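Local coordinates for protein Pre-mRNA-processing-splicing factor 8 (Cryptococcus neoformans var. grubii serotype A, PDB 6MX6) that contains an intein, the part crystallised here, which probably excises itself from the spliceosomal precursor by protein splicing and joins the flanking segments, at residues 70-76 against 96-102. Residues are numbered along the deposited sequence; the frame is centred on the assembly and turned at random.
Sequences ILSMYKE and HERVDVT
Leu71 and Val101 form a hydrogen-bonded pair, as do Met73 with Val99 and Lys75 with Glu97, so strands 70-76 and 96-102 run antiparallel without a bulge. Six backbone bonds join them, among them Leu71 N to Val101 O and Met73 N to Val99 O, both 2.8 Å. The axes approach to 4.3 Å with 144° between their directions, short of 180° as expected for a twisted antiparallel pair.

On the face bearing Ser72, Tyr74, Arg98 and Asp100, the arginine folds back over its partner strand. The chi2 bend (-81°) lays Arg98 CD over one face of the Tyr74 ring, 4.0 Å from its centroid, a CH-pi contact; the chi3 bend (-69°) then turns the guanidinium, steep to that ring, back toward Met73 O and Asp100. Arg98 NH1 reaches Met73 O at 3.1 Å, an oxygen that also accepts Val99 N. Asp100 OD1 takes both NH1 and NH2 of Arg98 in the guanidinium plane, a salt bridge with NH2 at 3.1 Å, while Ser72 OG donates to OD1 from above the carboxylate. Three donors thus hold this one oxygen, and the bonds from Arg98 to OD1 and Met73 O limit the guanidinium's rotation. Farther along, the Glu76 carboxylate lies beside the His96 ring, nearly parallel but displaced from its plane; its OE2 salt-bridges Lys118.

Across the sheet, Met73 SD packs against Val101 CG1 at 3.4 Å. Phe106 of helix 103-108, which Thr102 N-caps through Asp105 N, covers both residues. Strand 96-102 is the outermost of this Hint-domain sheet, whereas 70-76 continues inward to strand 117-120, where Phe120 meets Tyr74 edge-to-face.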
loop_
_atom_site.group_PDB
_atom_site.type_symbol
_atom_site.label_atom_id
_atom_site.label_comp_id
_atom_site.label_asym_id
_atom_site.label_seq_id
_atom_site.Cartn_x
_atom_site.Cartn_y
_atom_site.Cartn_z
ATOM N N ILE A 70 3.430 3.937 4.848
ATOM C CA ILE A 70 4.661 3.840 4.069
ATOM C C ILE A 70 4.319 3.251 2.708
ATOM O O ILE A 70 3.733 2.171 2.627
ATOM C CB ILE A 70 5.709 2.975 4.785
ATOM C CG1 ILE A 70 6.086 3.598 6.131
ATOM C CG2 ILE A 70 6.933 2.794 3.901
ATOM C CD1 ILE A 70 6.865 2.658 7.028
ATOM N N LEU A 71 4.684 3.957 1.643
ATOM C CA LEU A 71 4.567 3.450 0.280
ATOM C C LEU A 71 5.865 2.759 -0.123
ATOM O O LEU A 71 6.954 3.321 0.045
ATOM C CB LEU A 71 4.271 4.596 -0.688
ATOM C CG LEU A 71 3.110 5.512 -0.311
ATOM C CD1 LEU A 71 3.058 6.718 -1.245
ATOM C CD2 LEU A 71 1.796 4.744 -0.346
ATOM N N SER A 72 5.745 1.545 -0.646
ATOM C CA SER A 72 6.874 0.844 -1.239
ATOM C C SER A 72 6.874 1.142 -2.730
ATOM O O SER A 72 5.908 0.833 -3.426
ATOM C CB SER A 72 6.785 -0.659 -0.981
ATOM O OG SER A 72 7.071 -0.954 0.373
ATOM N N MET A 73 7.948 1.754 -3.213
ATOM C CA MET A 73 7.998 2.313 -4.546
ATOM C C MET A 73 9.287 1.894 -5.234
ATOM O O MET A 73 10.205 1.335 -4.621
ATOM C CB MET A 73 7.897 3.846 -4.501
ATOM C CG MET A 73 7.000 4.371 -3.399
ATOM S SD MET A 73 6.454 6.070 -3.671
ATOM C CE MET A 73 5.369 5.850 -5.077
ATOM N N TYR A 74 9.320 2.161 -6.534
ATOM C CA TYR A 74 10.526 2.116 -7.343
ATOM C C TYR A 74 10.838 3.534 -7.795
ATOM O O TYR A 74 9.943 4.253 -8.247
ATOM C CB TYR A 74 10.346 1.206 -8.561
ATOM C CG TYR A 74 10.680 -0.243 -8.311
ATOM C CD1 TYR A 74 11.999 -0.666 -8.214
ATOM C CD2 TYR A 74 9.676 -1.191 -8.175
ATOM C CE1 TYR A 74 12.305 -1.996 -7.989
ATOM C CE2 TYR A 74 9.972 -2.517 -7.947
ATOM C CZ TYR A 74 11.286 -2.915 -7.854
ATOM O OH TYR A 74 11.581 -4.240 -7.628
ATOM N N LYS A 75 12.096 3.934 -7.667
ATOM C CA LYS A 75 12.548 5.253 -8.082
ATOM C C LYS A 75 13.501 5.122 -9.262
ATOM O O LYS A 75 14.344 4.222 -9.289
ATOM C CB LYS A 75 13.234 5.977 -6.926
ATOM C CG LYS A 75 13.522 7.440 -7.186
ATOM C CD LYS A 75 14.228 8.060 -5.993
ATOM C CE LYS A 75 14.565 9.517 -6.242
ATOM N NZ LYS A 75 16.035 9.753 -6.220
ATOM N N GLU A 76 13.363 6.024 -10.232
ATOM C CA GLU A 76 14.180 5.975 -11.437
ATOM C C GLU A 76 15.640 6.295 -11.125
ATOM O O GLU A 76 15.954 7.047 -10.198
ATOM C CB GLU A 76 13.648 6.954 -12.487
ATOM C CG GLU A 76 12.143 6.884 -12.701
ATOM C CD GLU A 76 11.746 6.835 -14.167
ATOM O OE1 GLU A 76 12.321 6.020 -14.923
ATOM O OE2 GLU A 76 10.850 7.613 -14.562
ATOM N N HIS A 96 15.348 1.085 -11.923
ATOM C CA HIS A 96 14.739 1.640 -10.723
ATOM C C HIS A 96 15.287 0.942 -9.484
ATOM O O HIS A 96 15.593 -0.253 -9.519
ATOM C CB HIS A 96 13.212 1.482 -10.761
ATOM C CG HIS A 96 12.547 2.253 -11.859
ATOM N ND1 HIS A 96 12.646 1.894 -13.186
ATOM C CD2 HIS A 96 11.757 3.353 -11.826
ATOM C CE1 HIS A 96 11.962 2.749 -13.926
ATOM N NE2 HIS A 96 11.410 3.643 -13.124
ATOM N N GLU A 97 15.395 1.692 -8.390
ATOM C CA GLU A 97 15.781 1.165 -7.090
ATOM C C GLU A 97 14.576 1.163 -6.156
ATOM O O GLU A 97 13.696 2.023 -6.251
ATOM C CB GLU A 97 16.917 1.992 -6.469
ATOM C CG GLU A 97 16.441 3.040 -5.467
ATOM C CD GLU A 97 17.457 4.133 -5.197
ATOM O OE1 GLU A 97 17.468 5.136 -5.944
ATOM O OE2 GLU A 97 18.227 4.002 -4.222
ATOM N N ARG A 98 14.540 0.181 -5.258
ATOM C CA ARG A 98 13.462 0.092 -4.282
ATOM C C ARG A 98 13.626 1.180 -3.227
ATOM O O ARG A 98 14.729 1.385 -2.714
ATOM C CB ARG A 98 13.465 -1.286 -3.623
ATOM C CG ARG A 98 12.738 -2.356 -4.416
ATOM C CD ARG A 98 11.233 -2.281 -4.201
ATOM N NE ARG A 98 10.858 -2.676 -2.846
ATOM C CZ ARG A 98 10.560 -1.814 -1.881
ATOM N NH1 ARG A 98 10.583 -0.514 -2.134
ATOM N NH2 ARG A 98 10.237 -2.250 -0.670
ATOM N N VAL A 99 12.538 1.895 -2.918
ATOM C CA VAL A 99 12.548 2.927 -1.876
ATOM C C VAL A 99 11.232 2.881 -1.111
ATOM O O VAL A 99 10.162 2.710 -1.705
ATOM C CB VAL A 99 12.769 4.350 -2.444
ATOM C CG1 VAL A 99 12.941 5.360 -1.308
ATOM C CG2 VAL A 99 13.980 4.412 -3.356
ATOM N N ASP A 100 11.300 3.066 0.203
ATOM C CA ASP A 100 10.111 3.233 1.030
ATOM C C ASP A 100 9.996 4.702 1.417
ATOM O O ASP A 100 10.987 5.318 1.821
ATOM C CB ASP A 100 10.174 2.349 2.277
ATOM C CG ASP A 100 10.213 0.868 1.940
ATOM O OD1 ASP A 100 9.799 0.487 0.818
ATOM O OD2 ASP A 100 10.666 0.079 2.795
ATOM N N VAL A 101 8.799 5.265 1.289
ATOM C CA VAL A 101 8.597 6.674 1.620
ATOM C C VAL A 101 7.216 6.855 2.233
ATOM O O VAL A 101 6.234 6.288 1.748
ATOM C CB VAL A 101 8.786 7.580 0.385
ATOM C CG1 VAL A 101 7.859 7.158 -0.733
ATOM C CG2 VAL A 101 8.578 9.042 0.750
ATOM N N THR A 102 7.137 7.623 3.317
ATOM C CA THR A 102 5.830 7.854 3.910
ATOM C C THR A 102 4.995 8.744 2.999
ATOM O O THR A 102 5.523 9.524 2.199
ATOM C CB THR A 102 5.949 8.497 5.293
ATOM O OG1 THR A 102 6.440 9.839 5.164
ATOM C CG2 THR A 102 6.868 7.674 6.201
#